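Local coordinates for methyltransferase domain-containing protein (Deinococcus radiodurans, PDB 3M33) that is of unknown function but carries a methyltransferase-like domain and may therefore transfer methyl groups, at residues T122-A132 and E149-W159; L45-G56 and P111-P121. All coordinates share one frame; numbering follows the deposited sequence.

Overall arrangement
Contact 2 comes first along the chain: it closes at Pro-121, and contact 1 opens at Thr-122. Their centres lie about 14 Å apart. Contact 2 pairs strands 51-55 and 112-118 side by side within the mixed sheet. Contact 1 lies against that sheet and joins the segment after strand 112-118, with its short helix 128-131, to helix 149-156, with strand 136-142 between them in sequence. The two contacts also touch: Leu-131 packs on Leu-53, and Leu-128 on Ile-115. Together they join the parallel strands of the probable methyltransferase domain to the layer that holds helices 128-131 and 149-156 on the sheet face that carries Leu-53 and Ile-115.

Contact 1: residues T122-A132 and E149-W159; sequences TSVILRLPELA and EVPERLAAVGW. With SO4 (sulfate ion), chain G.
Leu-128 lays its CD1 methyl over one face of the Trp-159 indole. The methyl is 3.7 Å from the centroid of the six-membered ring and 6° off its normal, a CH-pi contact. At the ring edge, near its plane, Ala-132 CB lies 3.6 Å from Trp-159 CZ2. The benzo part of the indole thus meets one residue on a face and another on its rim. Further along, Ile-125 fills the middle. Its CG2 is anti to the backbone N (CG1 has chi1 -70°), and this methyl rests on the helix backbone, 3.5 Å from Arg-153 C. Its CD1 runs the other way to Val-150, while Leu-154 CD2 touches both Ile-125 CG2 and Leu-128 CD1. Arg-153 extends past Leu-126, whose side chain crosses it at about a right angle, and brings NH1 to 2.7 Å from Thr-122 OG1. A sulfate, probably from the crystallisation liquor, sits beyond. Thr-122 N donates to sulfate O1 at 2.7 Å. Ser-123 N donates to sulfate O3 at 2.9 Å. Gly-158, at positive phi, ends helix 149-156 in a Schellman motif, with Trp-159 N bonded to Leu-154 O. Residues 122-132 and helix 149-156 pack over strand 136-142, where Ile-125 and Trp-159 touch Phe-138 and Val-150 touches Tyr-140. Strand 204-216 lies under Val-150 and Leu-154.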
# COMPACT_ATOMS: atom_id res chain seq x y z
N THR A 122 2.82 -0.29 8.66
CA THR A 122 3.30 1.02 9.09
C THR A 122 4.25 0.85 10.27
O THR A 122 4.91 1.81 10.68
CB THR A 122 2.17 1.99 9.50
OG1 THR A 122 1.56 1.53 10.72
CG2 THR A 122 1.11 2.08 8.41
N SER A 123 4.34 -0.36 10.81
CA SER A 123 5.27 -0.62 11.90
C SER A 123 6.70 -0.51 11.40
O SER A 123 7.61 -0.30 12.19
CB SER A 123 5.05 -1.99 12.54
OG SER A 123 5.42 -3.02 11.64
N VAL A 124 6.90 -0.64 10.09
CA VAL A 124 8.24 -0.55 9.53
C VAL A 124 8.86 0.82 9.85
O VAL A 124 10.07 0.96 9.89
CB VAL A 124 8.27 -0.80 8.01
CG1 VAL A 124 7.47 0.28 7.27
CG2 VAL A 124 9.69 -0.80 7.52
N ILE A 125 8.01 1.81 10.10
CA ILE A 125 8.47 3.16 10.42
C ILE A 125 9.38 3.12 11.64
O ILE A 125 10.40 3.80 11.70
CB ILE A 125 7.28 4.12 10.67
CG1 ILE A 125 6.54 4.40 9.35
CG2 ILE A 125 7.75 5.45 11.28
CD1 ILE A 125 5.21 5.13 9.53
N LEU A 126 9.03 2.28 12.61
CA LEU A 126 9.77 2.21 13.85
C LEU A 126 11.12 1.51 13.66
O LEU A 126 11.99 1.60 14.52
CB LEU A 126 8.93 1.55 14.94
CG LEU A 126 7.69 2.36 15.30
CD1 LEU A 126 6.78 1.61 16.28
CD2 LEU A 126 8.10 3.72 15.86
N ARG A 127 11.31 0.84 12.52
CA ARG A 127 12.61 0.24 12.21
C ARG A 127 13.48 1.12 11.30
O ARG A 127 14.59 0.73 10.91
CB ARG A 127 12.43 -1.14 11.57
CG ARG A 127 11.40 -2.03 12.26
CD ARG A 127 11.80 -2.29 13.71
NE ARG A 127 13.05 -3.05 13.79
CZ ARG A 127 13.11 -4.38 13.73
NH1 ARG A 127 11.98 -5.08 13.61
NH2 ARG A 127 14.28 -5.01 13.80
N LEU A 128 12.99 2.32 10.96
CA LEU A 128 13.74 3.21 10.06
C LEU A 128 15.19 3.49 10.50
O LEU A 128 16.10 3.52 9.67
CB LEU A 128 12.97 4.50 9.76
CG LEU A 128 11.79 4.33 8.80
CD1 LEU A 128 10.96 5.60 8.66
CD2 LEU A 128 12.29 3.87 7.45
N PRO A 129 15.41 3.70 11.81
CA PRO A 129 16.79 3.88 12.27
C PRO A 129 17.69 2.70 11.89
O PRO A 129 18.88 2.91 11.67
CB PRO A 129 16.65 3.97 13.80
CG PRO A 129 15.25 4.50 14.02
CD PRO A 129 14.43 3.85 12.91
N GLU A 130 17.15 1.49 11.79
CA GLU A 130 17.97 0.34 11.40
C GLU A 130 18.03 0.13 9.88
O GLU A 130 18.91 -0.57 9.38
CB GLU A 130 17.46 -0.94 12.05
CG GLU A 130 17.23 -0.81 13.55
CD GLU A 130 16.26 -1.86 14.08
OE1 GLU A 130 15.23 -1.46 14.67
OE2 GLU A 130 16.54 -3.07 13.89
N LEU A 131 17.11 0.74 9.14
CA LEU A 131 16.94 0.42 7.73
C LEU A 131 17.43 1.51 6.78
O LEU A 131 17.84 1.22 5.66
CB LEU A 131 15.46 0.12 7.42
CG LEU A 131 14.88 -1.12 8.07
CD1 LEU A 131 13.41 -1.18 7.79
CD2 LEU A 131 15.57 -2.36 7.53
N ALA A 132 17.38 2.76 7.23
CA ALA A 132 17.60 3.90 6.34
C ALA A 132 19.04 4.41 6.28
O ALA A 132 19.69 4.62 7.30
CB ALA A 132 16.66 5.05 6.71
N GLU A 149 -1.42 6.95 12.87
CA GLU A 149 -0.21 6.28 13.34
C GLU A 149 1.04 6.62 12.54
O GLU A 149 2.15 6.53 13.06
CB GLU A 149 -0.36 4.76 13.32
CG GLU A 149 -1.72 4.29 13.71
CD GLU A 149 -2.57 4.05 12.50
OE1 GLU A 149 -2.24 3.10 11.74
OE2 GLU A 149 -3.56 4.81 12.31
N VAL A 150 0.86 7.00 11.28
CA VAL A 150 2.04 7.22 10.43
C VAL A 150 2.81 8.46 10.88
O VAL A 150 3.99 8.37 11.21
CB VAL A 150 1.65 7.27 8.92
CG1 VAL A 150 2.76 7.94 8.09
CG2 VAL A 150 1.36 5.85 8.42
N PRO A 151 2.14 9.62 10.95
CA PRO A 151 2.79 10.81 11.51
C PRO A 151 3.29 10.59 12.95
O PRO A 151 4.40 11.03 13.25
CB PRO A 151 1.68 11.87 11.47
CG PRO A 151 0.80 11.43 10.34
CD PRO A 151 0.80 9.92 10.41
N GLU A 152 2.50 9.94 13.80
CA GLU A 152 2.93 9.65 15.18
C GLU A 152 4.19 8.80 15.19
O GLU A 152 5.15 9.08 15.92
CB GLU A 152 1.83 8.91 15.96
CG GLU A 152 0.53 9.69 16.14
CD GLU A 152 -0.63 8.81 16.63
OE1 GLU A 152 -0.42 7.58 16.80
OE2 GLU A 152 -1.75 9.34 16.83
N ARG A 153 4.21 7.74 14.38
CA ARG A 153 5.39 6.87 14.39
C ARG A 153 6.61 7.56 13.81
O ARG A 153 7.72 7.37 14.29
CB ARG A 153 5.10 5.54 13.71
CG ARG A 153 4.33 4.61 14.62
CD ARG A 153 3.66 3.49 13.88
NE ARG A 153 3.08 2.56 14.83
CZ ARG A 153 2.51 1.40 14.50
NH1 ARG A 153 2.43 1.05 13.22
NH2 ARG A 153 2.02 0.61 15.45
N LEU A 154 6.40 8.40 12.80
CA LEU A 154 7.52 9.15 12.22
C LEU A 154 8.06 10.17 13.24
O LEU A 154 9.28 10.36 13.34
CB LEU A 154 7.11 9.82 10.90
CG LEU A 154 6.93 8.92 9.67
CD1 LEU A 154 6.12 9.65 8.62
CD2 LEU A 154 8.27 8.50 9.08
N ALA A 155 7.17 10.83 13.97
CA ALA A 155 7.62 11.72 15.06
C ALA A 155 8.45 10.92 16.06
O ALA A 155 9.52 11.35 16.49
CB ALA A 155 6.43 12.39 15.78
N ALA A 156 7.97 9.73 16.41
CA ALA A 156 8.65 8.92 17.41
C ALA A 156 10.09 8.54 17.03
O ALA A 156 10.93 8.35 17.91
CB ALA A 156 7.83 7.67 17.76
N VAL A 157 10.40 8.44 15.74
CA VAL A 157 11.78 8.14 15.36
C VAL A 157 12.52 9.38 14.87
O VAL A 157 13.60 9.28 14.28
CB VAL A 157 11.89 7.01 14.30
CG1 VAL A 157 11.50 5.67 14.91
CG2 VAL A 157 11.06 7.33 13.06
N GLY A 158 11.95 10.56 15.11
CA GLY A 158 12.60 11.81 14.74
C GLY A 158 12.70 12.07 13.24
O GLY A 158 13.67 12.67 12.78
N TRP A 159 11.70 11.62 12.48
CA TRP A 159 11.65 11.89 11.05
C TRP A 159 10.71 13.05 10.71
O TRP A 159 9.73 13.28 11.42
CB TRP A 159 11.23 10.62 10.29
CG TRP A 159 12.39 9.69 10.05
CD1 TRP A 159 13.32 9.28 10.97
CD2 TRP A 159 12.75 9.06 8.81
NE1 TRP A 159 14.24 8.46 10.38
CE2 TRP A 159 13.91 8.30 9.05
CE3 TRP A 159 12.21 9.08 7.51
CZ2 TRP A 159 14.54 7.56 8.06
CZ3 TRP A 159 12.84 8.35 6.53
CH2 TRP A 159 13.99 7.60 6.80
S SO4 G . 1.91 -2.85 10.84
O1 SO4 G . 1.39 -1.51 10.54
O2 SO4 G . 1.05 -3.86 10.23
O3 SO4 G . 3.25 -3.01 10.31
O4 SO4 G . 1.93 -3.03 12.29

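Contact 2: residues L45-G56 and P111-P121. With SO4 (sulfate ion), chain J; SO4 (sulfate ion), chain F.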
# COMPACT_ATOMS: atom_id res chain seq x y z
N LEU A 45 11.24 9.66 -7.20
CA LEU A 45 12.25 9.26 -6.22
C LEU A 45 13.21 8.14 -6.66
O LEU A 45 14.16 7.83 -5.95
CB LEU A 45 11.56 8.83 -4.93
CG LEU A 45 10.93 9.96 -4.11
CD1 LEU A 45 9.77 9.40 -3.30
CD2 LEU A 45 11.97 10.63 -3.21
N LEU A 46 12.95 7.51 -7.80
CA LEU A 46 13.75 6.35 -8.20
C LEU A 46 14.86 6.73 -9.18
O LEU A 46 14.60 7.36 -10.20
CB LEU A 46 12.86 5.27 -8.83
CG LEU A 46 11.80 4.68 -7.89
CD1 LEU A 46 10.85 3.78 -8.61
CD2 LEU A 46 12.50 3.93 -6.78
N THR A 47 16.09 6.33 -8.87
CA THR A 47 17.21 6.51 -9.80
C THR A 47 17.98 5.20 -9.88
O THR A 47 17.80 4.34 -9.01
CB THR A 47 18.18 7.61 -9.31
OG1 THR A 47 19.01 7.08 -8.27
CG2 THR A 47 17.40 8.82 -8.81
N PRO A 48 18.84 5.04 -10.90
CA PRO A 48 19.62 3.80 -11.03
C PRO A 48 20.61 3.60 -9.89
O PRO A 48 21.29 2.59 -9.86
CB PRO A 48 20.37 3.98 -12.36
CG PRO A 48 19.67 5.09 -13.07
CD PRO A 48 19.13 5.98 -12.00
N GLN A 49 20.71 4.56 -8.97
CA GLN A 49 21.52 4.38 -7.77
C GLN A 49 20.68 4.05 -6.52
O GLN A 49 21.23 3.75 -5.47
CB GLN A 49 22.36 5.63 -7.50
CG GLN A 49 23.45 5.93 -8.56
CD GLN A 49 22.91 6.45 -9.90
OE1 GLN A 49 21.94 7.22 -9.94
NE2 GLN A 49 23.55 6.05 -11.00
N THR A 50 19.36 4.13 -6.61
CA THR A 50 18.50 3.98 -5.42
C THR A 50 18.34 2.54 -4.94
O THR A 50 17.96 1.67 -5.72
CB THR A 50 17.09 4.53 -5.68
OG1 THR A 50 17.18 5.88 -6.14
CG2 THR A 50 16.26 4.46 -4.42
N ARG A 51 18.62 2.30 -3.66
CA ARG A 51 18.33 1.03 -3.01
C ARG A 51 16.97 1.10 -2.31
O ARG A 51 16.78 1.89 -1.38
CB ARG A 51 19.39 0.68 -1.96
CG ARG A 51 20.81 1.11 -2.32
CD ARG A 51 21.52 0.09 -3.16
NE ARG A 51 22.00 -1.05 -2.38
CZ ARG A 51 22.68 -2.07 -2.90
NH1 ARG A 51 22.96 -2.08 -4.20
NH2 ARG A 51 23.08 -3.07 -2.13
N VAL A 52 16.05 0.26 -2.74
CA VAL A 52 14.68 0.33 -2.26
C VAL A 52 14.34 -0.85 -1.36
O VAL A 52 14.74 -1.98 -1.62
CB VAL A 52 13.69 0.37 -3.43
CG1 VAL A 52 12.25 0.54 -2.91
CG2 VAL A 52 14.05 1.50 -4.38
N LEU A 53 13.61 -0.57 -0.29
CA LEU A 53 12.95 -1.59 0.51
C LEU A 53 11.44 -1.36 0.46
O LEU A 53 10.95 -0.28 0.82
CB LEU A 53 13.43 -1.55 1.95
CG LEU A 53 12.73 -2.58 2.85
CD1 LEU A 53 13.20 -4.00 2.49
CD2 LEU A 53 13.04 -2.29 4.30
N GLU A 54 10.71 -2.38 0.01
CA GLU A 54 9.25 -2.30 -0.04
C GLU A 54 8.63 -3.19 1.01
O GLU A 54 8.84 -4.40 1.00
CB GLU A 54 8.73 -2.70 -1.42
CG GLU A 54 7.23 -2.48 -1.56
CD GLU A 54 6.59 -3.27 -2.69
OE1 GLU A 54 7.30 -3.95 -3.47
OE2 GLU A 54 5.35 -3.22 -2.79
N ALA A 55 7.87 -2.60 1.92
CA ALA A 55 7.15 -3.36 2.93
C ALA A 55 5.80 -3.83 2.41
O ALA A 55 5.01 -3.05 1.87
CB ALA A 55 6.97 -2.52 4.20
N GLY A 56 5.54 -5.13 2.55
CA GLY A 56 4.26 -5.70 2.15
C GLY A 56 4.09 -5.78 0.65
O GLY A 56 3.12 -5.22 0.12
N PRO A 111 21.83 -0.51 4.33
CA PRO A 111 20.82 0.55 4.44
C PRO A 111 20.15 0.83 3.10
O PRO A 111 20.68 0.46 2.05
CB PRO A 111 21.64 1.77 4.86
CG PRO A 111 23.07 1.46 4.46
CD PRO A 111 23.13 0.05 3.93
N PHE A 112 18.98 1.48 3.14
CA PHE A 112 18.22 1.77 1.93
C PHE A 112 18.02 3.28 1.77
O PHE A 112 17.93 4.01 2.76
CB PHE A 112 16.86 1.08 2.00
CG PHE A 112 16.94 -0.42 2.05
CD1 PHE A 112 17.09 -1.16 0.88
CD2 PHE A 112 16.86 -1.09 3.27
CE1 PHE A 112 17.18 -2.55 0.92
CE2 PHE A 112 16.93 -2.48 3.32
CZ PHE A 112 17.09 -3.22 2.15
N GLY A 113 17.95 3.75 0.52
CA GLY A 113 17.66 5.15 0.26
C GLY A 113 16.17 5.43 0.18
O GLY A 113 15.73 6.58 0.30
N LEU A 114 15.38 4.39 -0.01
CA LEU A 114 13.92 4.54 -0.04
C LEU A 114 13.24 3.36 0.65
O LEU A 114 13.55 2.20 0.37
CB LEU A 114 13.42 4.68 -1.49
CG LEU A 114 11.91 4.80 -1.70
CD1 LEU A 114 11.41 6.12 -1.13
CD2 LEU A 114 11.58 4.71 -3.20
N ILE A 115 12.30 3.66 1.54
CA ILE A 115 11.46 2.63 2.13
C ILE A 115 10.05 2.98 1.71
O ILE A 115 9.57 4.07 1.97
CB ILE A 115 11.57 2.58 3.66
CG1 ILE A 115 12.98 2.16 4.10
CG2 ILE A 115 10.55 1.63 4.24
CD1 ILE A 115 14.01 3.26 3.96
N VAL A 116 9.38 2.06 1.04
CA VAL A 116 8.10 2.38 0.46
C VAL A 116 7.02 1.39 0.90
O VAL A 116 7.30 0.20 1.13
CB VAL A 116 8.20 2.45 -1.07
CG1 VAL A 116 8.54 1.10 -1.63
CG2 VAL A 116 6.88 2.93 -1.65
N SER A 117 5.79 1.87 1.05
CA SER A 117 4.69 0.98 1.42
C SER A 117 3.38 1.47 0.83
O SER A 117 2.90 2.54 1.20
CB SER A 117 4.56 0.91 2.94
OG SER A 117 3.43 0.15 3.31
N ARG A 118 2.81 0.68 -0.07
CA ARG A 118 1.51 1.03 -0.63
C ARG A 118 0.44 0.32 0.17
O ARG A 118 0.18 -0.86 -0.04
CB ARG A 118 1.42 0.64 -2.12
CG ARG A 118 0.08 1.05 -2.77
CD ARG A 118 -0.18 0.39 -4.14
NE ARG A 118 0.84 0.72 -5.14
CZ ARG A 118 0.79 1.77 -5.96
NH1 ARG A 118 -0.22 2.65 -5.91
NH2 ARG A 118 1.77 1.96 -6.84
N ARG A 119 -0.16 1.02 1.13
CA ARG A 119 -1.22 0.45 1.96
C ARG A 119 -0.73 -0.78 2.74
O ARG A 119 -1.50 -1.69 3.07
CB ARG A 119 -2.44 0.11 1.10
CG ARG A 119 -3.00 1.37 0.38
CD ARG A 119 -3.85 1.04 -0.87
NE ARG A 119 -5.09 0.34 -0.54
CZ ARG A 119 -6.18 0.30 -1.31
NH1 ARG A 119 -6.21 0.94 -2.49
NH2 ARG A 119 -7.25 -0.38 -0.90
N GLY A 120 0.56 -0.79 3.02
CA GLY A 120 1.20 -1.92 3.67
C GLY A 120 1.43 -1.64 5.14
O GLY A 120 0.77 -0.77 5.71
N PRO A 121 2.37 -2.37 5.75
CA PRO A 121 2.72 -2.21 7.17
C PRO A 121 3.17 -0.79 7.48
O PRO A 121 3.79 -0.14 6.63
CB PRO A 121 3.90 -3.17 7.35
CG PRO A 121 3.70 -4.23 6.31
CD PRO A 121 3.13 -3.47 5.11
S SO4 J . 20.56 4.89 -1.89
O1 SO4 J . 19.97 6.09 -2.50
O2 SO4 J . 21.85 4.58 -2.52
O3 SO4 J . 20.79 5.13 -0.46
O4 SO4 J . 19.67 3.78 -2.09
S SO4 F . -6.18 -2.05 2.36
O1 SO4 F . -6.19 -1.11 1.26
O2 SO4 F . -6.67 -3.35 1.89
O3 SO4 F . -4.81 -2.18 2.86
O4 SO4 F . -7.03 -1.58 3.45
O HOH W 1 3.71 -2.09 -0.50
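Leu-53 CB sits over the centre of the Phe-112 ring, 3.6 Å from its centroid and 8° off the normal, a CH-pi contact. Both Leu-53 methyls fall past the rim, CD1 near Phe-112 CZ and CD2 near Phe-112 CE2. On the sheet face of Val-52 and Glu-54, Val-116 CG1 stands between its backbone N and carbonyl carbon (chi1 64°), which turns it to Glu-54 CB, 3.8 Å away, and to Val-52 CG1. Leu-114 lies on that face too, and its CD2 touches Leu-46 CD2. The backbones set these pairs. Leu-53 N donates to Leu-114 O at 2.8 Å, Val-116 N to Leu-53 O, and Ala-55 N to Val-116 O. Strands 51-55 and 112-118 are thus parallel neighbours, as in the Rossmann-like sheet of class I methyltransferases. Where the second strand turns at Gly-113, Arg-51 O accepts from both Gly-113 N and Leu-114 N. At the other end a water links Glu-54 OE2, Ala-55 O and Arg-118 N, while Glu-54 OE1 accepts from Trp-73. Farther out, Arg-118 forms salt bridges with Asp-62, Glu-35 and Asp-39. Arg-119 NE and NH2 donate to O1 of a second sulfate, probably from the crystallisation liquor; NH1 salt-bridges Glu-35.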